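PDB 3LW9: invasion protein InvA from Salmonella enterica subsp. enterica serovar Typhimurium, which takes part in bacterial invasion of the intestinal epithelium as an inner-membrane protein of type III secretion, represented here by a piece of its cytoplasmic domain. Local coordinates for residues L8-R13 and L49-I54; V3-L8 and L56-I61. The protein carries 2 engineered substitutions. One frame throughout, in Å; residues are numbered along the deposited sequence.

Contact 1: residues L8-R13 and L49-I54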
loop_
_atom_site.group_PDB
_atom_site.type_symbol
_atom_site.label_atom_id
_atom_site.label_comp_id
_atom_site.label_asym_id
_atom_site.label_seq_id
_atom_site.Cartn_x
_atom_site.Cartn_y
_atom_site.Cartn_z
ATOM N N LEU A 8 8.681 0.741 -10.307
ATOM C CA LEU A 8 8.550 0.007 -11.573
ATOM C C LEU A 8 7.079 -0.024 -11.954
ATOM O O LEU A 8 6.229 -0.501 -11.163
ATOM C CB LEU A 8 9.035 -1.410 -11.430
ATOM C CG LEU A 8 10.539 -1.684 -11.333
ATOM C CD1 LEU A 8 11.230 -0.551 -10.669
ATOM C CD2 LEU A 8 10.841 -2.995 -10.667
ATOM N N VAL A 9 6.797 0.463 -13.158
ATOM C CA VAL A 9 5.450 0.595 -13.646
ATOM C C VAL A 9 5.289 -0.049 -15.023
ATOM O O VAL A 9 6.288 -0.295 -15.736
ATOM C CB VAL A 9 4.992 2.063 -13.668
ATOM C CG1 VAL A 9 5.093 2.702 -12.271
ATOM C CG2 VAL A 9 5.788 2.884 -14.685
ATOM N N PRO A 10 4.033 -0.343 -15.410
ATOM C CA PRO A 10 3.887 -0.986 -16.704
ATOM C C PRO A 10 4.286 -0.053 -17.804
ATOM O O PRO A 10 4.030 1.149 -17.728
ATOM C CB PRO A 10 2.406 -1.326 -16.770
ATOM C CG PRO A 10 2.012 -1.451 -15.293
ATOM C CD PRO A 10 2.775 -0.389 -14.623
ATOM N N LYS A 11 4.932 -0.592 -18.831
ATOM C CA LYS A 11 5.468 0.271 -19.875
ATOM C C LYS A 11 4.351 1.071 -20.517
ATOM O O LYS A 11 4.545 2.216 -20.875
ATOM C CB LYS A 11 6.208 -0.534 -20.943
ATOM C CG LYS A 11 7.521 -1.049 -20.469
ATOM C CD LYS A 11 8.363 -1.633 -21.599
ATOM C CE LYS A 11 9.645 -2.249 -21.039
ATOM N NZ LYS A 11 10.344 -3.194 -21.961
ATOM N N SER A 12 3.180 0.476 -20.673
ATOM C CA SER A 12 2.085 1.202 -21.318
ATOM C C SER A 12 1.469 2.284 -20.432
ATOM O O SER A 12 0.695 3.078 -20.937
ATOM C CB SER A 12 0.992 0.246 -21.766
ATOM O OG SER A 12 0.365 -0.313 -20.657
ATOM N N ARG A 13 1.769 2.315 -19.130
ATOM C CA ARG A 13 1.170 3.324 -18.234
ATOM C C ARG A 13 2.125 4.469 -17.868
ATOM O O ARG A 13 1.715 5.515 -17.353
ATOM C CB ARG A 13 0.763 2.653 -16.938
ATOM C CG ARG A 13 -0.216 1.507 -17.107
ATOM C CD ARG A 13 -1.589 2.049 -17.488
ATOM N NE ARG A 13 -2.602 1.001 -17.510
ATOM C CZ ARG A 13 -3.901 1.196 -17.726
ATOM N NH1 ARG A 13 -4.392 2.421 -17.871
ATOM N NH2 ARG A 13 -4.730 0.158 -17.719
ATOM N N LEU A 49 6.464 -6.585 -16.596
ATOM C CA LEU A 49 5.506 -6.189 -15.618
ATOM C C LEU A 49 4.140 -6.099 -16.261
ATOM O O LEU A 49 3.917 -5.308 -17.183
ATOM C CB LEU A 49 5.909 -4.833 -15.036
ATOM C CG LEU A 49 5.385 -4.538 -13.666
ATOM C CD1 LEU A 49 5.799 -5.671 -12.711
ATOM C CD2 LEU A 49 5.912 -3.153 -13.232
ATOM N N ASP A 50 3.225 -6.927 -15.784
ATOM C CA ASP A 50 1.861 -6.889 -16.269
ATOM C C ASP A 50 1.210 -5.571 -15.929
ATOM O O ASP A 50 1.715 -4.774 -15.113
ATOM C CB ASP A 50 1.022 -8.029 -15.683
ATOM C CG ASP A 50 1.615 -9.399 -15.963
ATOM O OD1 ASP A 50 2.777 -9.484 -16.429
ATOM O OD2 ASP A 50 0.903 -10.400 -15.727
ATOM N N ASP A 51 0.062 -5.355 -16.545
ATOM C CA ASP A 51 -0.650 -4.144 -16.336
ATOM C C ASP A 51 -1.198 -4.197 -14.902
ATOM O O ASP A 51 -1.313 -5.263 -14.281
ATOM C CB ASP A 51 -1.772 -3.973 -17.345
ATOM C CG ASP A 51 -2.269 -2.552 -17.419
ATOM O OD1 ASP A 51 -1.737 -1.667 -16.677
ATOM O OD2 ASP A 51 -3.245 -2.318 -18.159
ATOM N N ASN A 52 -1.477 -3.047 -14.360
ATOM C CA ASN A 52 -2.102 -2.989 -13.036
ATOM C C ASN A 52 -1.191 -3.453 -11.879
ATOM O O ASN A 52 -1.653 -3.710 -10.771
ATOM C CB ASN A 52 -3.454 -3.729 -13.067
ATOM C CG ASN A 52 -4.398 -3.184 -14.148
ATOM O OD1 ASN A 52 -4.612 -1.959 -14.304
ATOM N ND2 ASN A 52 -4.964 -4.085 -14.901
ATOM N N SER A 53 0.120 -3.515 -12.137
ATOM C CA SER A 53 1.113 -3.943 -11.150
ATOM C C SER A 53 2.173 -2.862 -11.028
ATOM O O SER A 53 2.564 -2.280 -12.055
ATOM C CB SER A 53 1.754 -5.258 -11.562
ATOM O OG SER A 53 0.795 -6.257 -11.816
ATOM N N ILE A 54 2.584 -2.558 -9.785
ATOM C CA ILE A 54 3.652 -1.611 -9.469
ATOM C C ILE A 54 4.610 -2.253 -8.440
ATOM O O ILE A 54 4.172 -2.924 -7.471
ATOM C CB ILE A 54 3.111 -0.296 -8.871
ATOM C CG1 ILE A 54 2.084 0.372 -9.783
ATOM C CG2 ILE A 54 4.283 0.682 -8.497
ATOM C CD1 ILE A 54 2.586 1.607 -10.477
HETATM O O HOH W 1 5.986 -3.351 -18.471
HETATM O O HOH W 2 -2.490 -0.731 -20.525
#
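Val9 and Ile54 press together at the Val9 end of the inner antiparallel strand pair of a four-stranded mixed sheet, and a type II beta turn, Asp50 to Ser53, supplies the rest of the contact. In the tight part Val9, Pro10 and Ile54 are buried, with Leu8 and Leu49 at the margin, and aliphatic groups meet backbone oxygens as well as each other. Val9 and Ile54 lie alongside each other, pointing the same way, and Val9 CG1 stands 3.3 Å from Ile54 CD1, closer than methyl groups usually pack; Leu17 of helix 14-19 also touches Val9. Next to this pair, Leu49 CD2 sits 3.4 Å from Leu8 O. Pro10 turns its CG and CD toward the carbonyls of the turn, with CG 3.3 Å from Asp50 O and CD 3.2 Å from Ser53 O. Both oxygens are buried without a hydrogen-bonding partner.

The looser side illustrates how a surface can be closed by charge and water instead. The chain of Asp51 leaves with CG trans to the backbone N (chi1 -163°), which sends the carboxylate across to Arg13. There the guanidinium grips it side-on, its plane 37° from that of the carboxylate: NE meets Asp51 OD1 at 2.9 Å, nearly straight (169°) and in plane, whereas the bond from NH2 to Asp51 OD2 is more bent and tilted; both oxygens use their syn lone pairs. Asp71 also bridges to NH2, so two carboxylates probably divide the guanidinium's charge. Water joins Lys11 N to Leu49 O. A second water, 2.9 Å from Ser12 OG, donates to the same Asp51 OD2 that Arg13 NH2 holds.

Contact 2: residues V3-L8 and L56-I61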
loop_
_atom_site.group_PDB
_atom_site.type_symbol
_atom_site.label_atom_id
_atom_site.label_comp_id
_atom_site.label_asym_id
_atom_site.label_seq_id
_atom_site.Cartn_x
_atom_site.Cartn_y
_atom_site.Cartn_z
ATOM N N VAL A 3 18.497 8.665 -0.755
ATOM C CA VAL A 3 18.245 7.584 -1.712
ATOM C C VAL A 3 16.794 7.612 -2.260
ATOM O O VAL A 3 15.834 7.566 -1.491
ATOM C CB VAL A 3 18.551 6.210 -1.059
ATOM C CG1 VAL A 3 18.226 5.098 -2.021
ATOM C CG2 VAL A 3 20.032 6.149 -0.607
ATOM N N PRO A 4 16.623 7.673 -3.595
ATOM C CA PRO A 4 15.278 7.751 -4.168
ATOM C C PRO A 4 14.430 6.484 -3.998
ATOM O O PRO A 4 14.971 5.384 -3.941
ATOM C CB PRO A 4 15.534 7.967 -5.669
ATOM C CG PRO A 4 16.914 7.490 -5.916
ATOM C CD PRO A 4 17.631 7.303 -4.605
ATOM N N LEU A 5 13.112 6.660 -3.920
ATOM C CA LEU A 5 12.159 5.556 -4.070
ATOM C C LEU A 5 11.947 5.308 -5.552
ATOM O O LEU A 5 11.739 6.263 -6.323
ATOM C CB LEU A 5 10.793 5.907 -3.476
ATOM C CG LEU A 5 10.616 6.307 -2.011
ATOM C CD1 LEU A 5 9.127 6.287 -1.707
ATOM C CD2 LEU A 5 11.349 5.429 -1.064
ATOM N N ILE A 6 11.963 4.053 -5.971
ATOM C CA ILE A 6 11.735 3.735 -7.377
ATOM C C ILE A 6 10.436 2.947 -7.527
ATOM O O ILE A 6 10.206 2.019 -6.791
ATOM C CB ILE A 6 12.871 2.861 -7.975
ATOM C CG1 ILE A 6 14.263 3.489 -7.787
ATOM C CG2 ILE A 6 12.601 2.558 -9.442
ATOM C CD1 ILE A 6 14.419 4.855 -8.322
ATOM N N LEU A 7 9.585 3.347 -8.467
ATOM C CA LEU A 7 8.405 2.589 -8.792
ATOM C C LEU A 7 8.567 2.063 -10.205
ATOM O O LEU A 7 8.601 2.861 -11.162
ATOM C CB LEU A 7 7.172 3.460 -8.728
ATOM C CG LEU A 7 6.809 4.111 -7.391
ATOM C CD1 LEU A 7 5.541 4.971 -7.568
ATOM C CD2 LEU A 7 6.606 3.045 -6.324
ATOM N N LEU A 8 8.681 0.741 -10.307
ATOM C CA LEU A 8 8.550 0.007 -11.573
ATOM C C LEU A 8 7.079 -0.024 -11.954
ATOM O O LEU A 8 6.229 -0.501 -11.163
ATOM C CB LEU A 8 9.035 -1.410 -11.430
ATOM C CG LEU A 8 10.539 -1.684 -11.333
ATOM C CD1 LEU A 8 11.230 -0.551 -10.669
ATOM C CD2 LEU A 8 10.841 -2.995 -10.667
ATOM N N LEU A 56 7.630 -1.363 -5.738
ATOM C CA LEU A 56 8.368 -0.376 -4.982
ATOM C C LEU A 56 9.754 -0.891 -4.641
ATOM O O LEU A 56 9.879 -1.904 -3.981
ATOM C CB LEU A 56 7.638 -0.057 -3.685
ATOM C CG LEU A 56 8.332 0.880 -2.679
ATOM C CD1 LEU A 56 8.710 2.235 -3.240
ATOM C CD2 LEU A 56 7.434 1.026 -1.472
ATOM N N LEU A 57 10.770 -0.194 -5.131
ATOM C CA LEU A 57 12.138 -0.445 -4.739
ATOM C C LEU A 57 12.628 0.680 -3.849
ATOM O O LEU A 57 12.425 1.870 -4.130
ATOM C CB LEU A 57 13.057 -0.514 -5.951
ATOM C CG LEU A 57 12.530 -1.250 -7.192
ATOM C CD1 LEU A 57 13.606 -1.182 -8.295
ATOM C CD2 LEU A 57 12.176 -2.700 -6.823
ATOM N N ILE A 58 13.356 0.298 -2.804
ATOM C CA ILE A 58 14.159 1.255 -2.058
ATOM C C ILE A 58 15.577 0.752 -1.942
ATOM O O ILE A 58 15.801 -0.402 -1.564
ATOM C CB ILE A 58 13.509 1.513 -0.695
ATOM C CG1 ILE A 58 12.256 2.380 -0.917
ATOM C CG2 ILE A 58 14.498 2.104 0.272
ATOM C CD1 ILE A 58 11.780 3.144 0.290
ATOM N N ASN A 59 16.532 1.602 -2.314
ATOM C CA ASN A 59 17.926 1.229 -2.410
ATOM C C ASN A 59 18.143 -0.002 -3.303
ATOM O O ASN A 59 19.003 -0.820 -3.021
ATOM C CB ASN A 59 18.493 0.984 -0.996
ATOM C CG ASN A 59 19.956 1.309 -0.884
ATOM O OD1 ASN A 59 20.400 2.335 -1.375
ATOM N ND2 ASN A 59 20.713 0.457 -0.196
ATOM N N GLU A 60 17.356 -0.091 -4.375
ATOM C CA GLU A 60 17.369 -1.185 -5.350
ATOM C C GLU A 60 16.927 -2.553 -4.805
ATOM O O GLU A 60 17.120 -3.579 -5.462
ATOM C CB GLU A 60 18.715 -1.292 -6.061
ATOM C CG GLU A 60 19.117 -0.031 -6.873
ATOM C CD GLU A 60 18.131 0.350 -7.988
ATOM O OE1 GLU A 60 17.393 -0.529 -8.497
ATOM O OE2 GLU A 60 18.108 1.550 -8.373
ATOM N N ILE A 61 16.283 -2.546 -3.637
ATOM C CA ILE A 61 15.713 -3.754 -3.048
ATOM C C ILE A 61 14.202 -3.688 -3.174
ATOM O O ILE A 61 13.627 -2.635 -2.919
ATOM C CB ILE A 61 16.128 -3.859 -1.591
ATOM C CG1 ILE A 61 17.646 -4.031 -1.526
ATOM C CG2 ILE A 61 15.428 -5.077 -0.899
ATOM C CD1 ILE A 61 18.240 -3.553 -0.241
HETATM O O HOH W 3 16.716 3.791 -4.592
#
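Asn59, lying against Val3, and Glu60, whose carboxylate end comes near Ile6, both have left-handed backbone conformations with positive phi, as the two central residues of a type I' turn. The turn makes the tight two-residue beta hairpin that joins strand 53-58 to strand 61-67, with Ile58 and Ile61 exchanging backbone bonds. Val3 has CG1 anti to the backbone N (chi1 177°), which carries this methyl to 3.6 Å from Asn59 OD1. Nearby, a water donates to Pro4 O and accepts a weak bond from Asn59 N.

Farther from the turn the strands pair as antiparallel neighbours. Ile6 and Leu57 form the hydrogen-bonded pair: Ile6 N to Leu57 O is 2.9 Å and almost straight at 178°, and Leu57 N returns a bond of 2.8 Å to Ile6 O. On the face bearing their side chains, Leu8 CD1 butts against Leu57 CD1 at 3.4 Å, tighter than usual, the two chains crossing at about a right angle. The face of Leu5, Leu7, Leu56 and Ile58 is packed less closely where Leu7 CD2 meets Leu56 CD1 at 3.8 Å; the very close approach of Leu5 and Ile58 is doubtful.

Directional bonding between the strands thus rests on the Ile6-Leu57 pair, which sets the register; the aliphatic branches on both faces add contact without direction, and the hairpin end is bridged through water.

How the contacts relate
From the N terminus the chain enters strand 5-9, whose first part goes into contact 2 and whose end goes into contact 1, with Leu8 common to both. It then runs through helices 14-19 and 22-34 and strand 41-45, which returns parallel to strand 5-9 on the flank away from strand 53-58. Contact 1 closes this inner loop of 35 residues. Strand 53-58 then runs antiparallel, and contact 2 closes a wider loop of 47 residues enclosing the first, so the two nest without crossing. Leu7 CD2 and Ile54 CG2, 4.0 Å apart, join them. Together they tie the two inner strands of the mixed sheet along their length, from the turn at Asp50-Ser53 to the hairpin into strand 61-67.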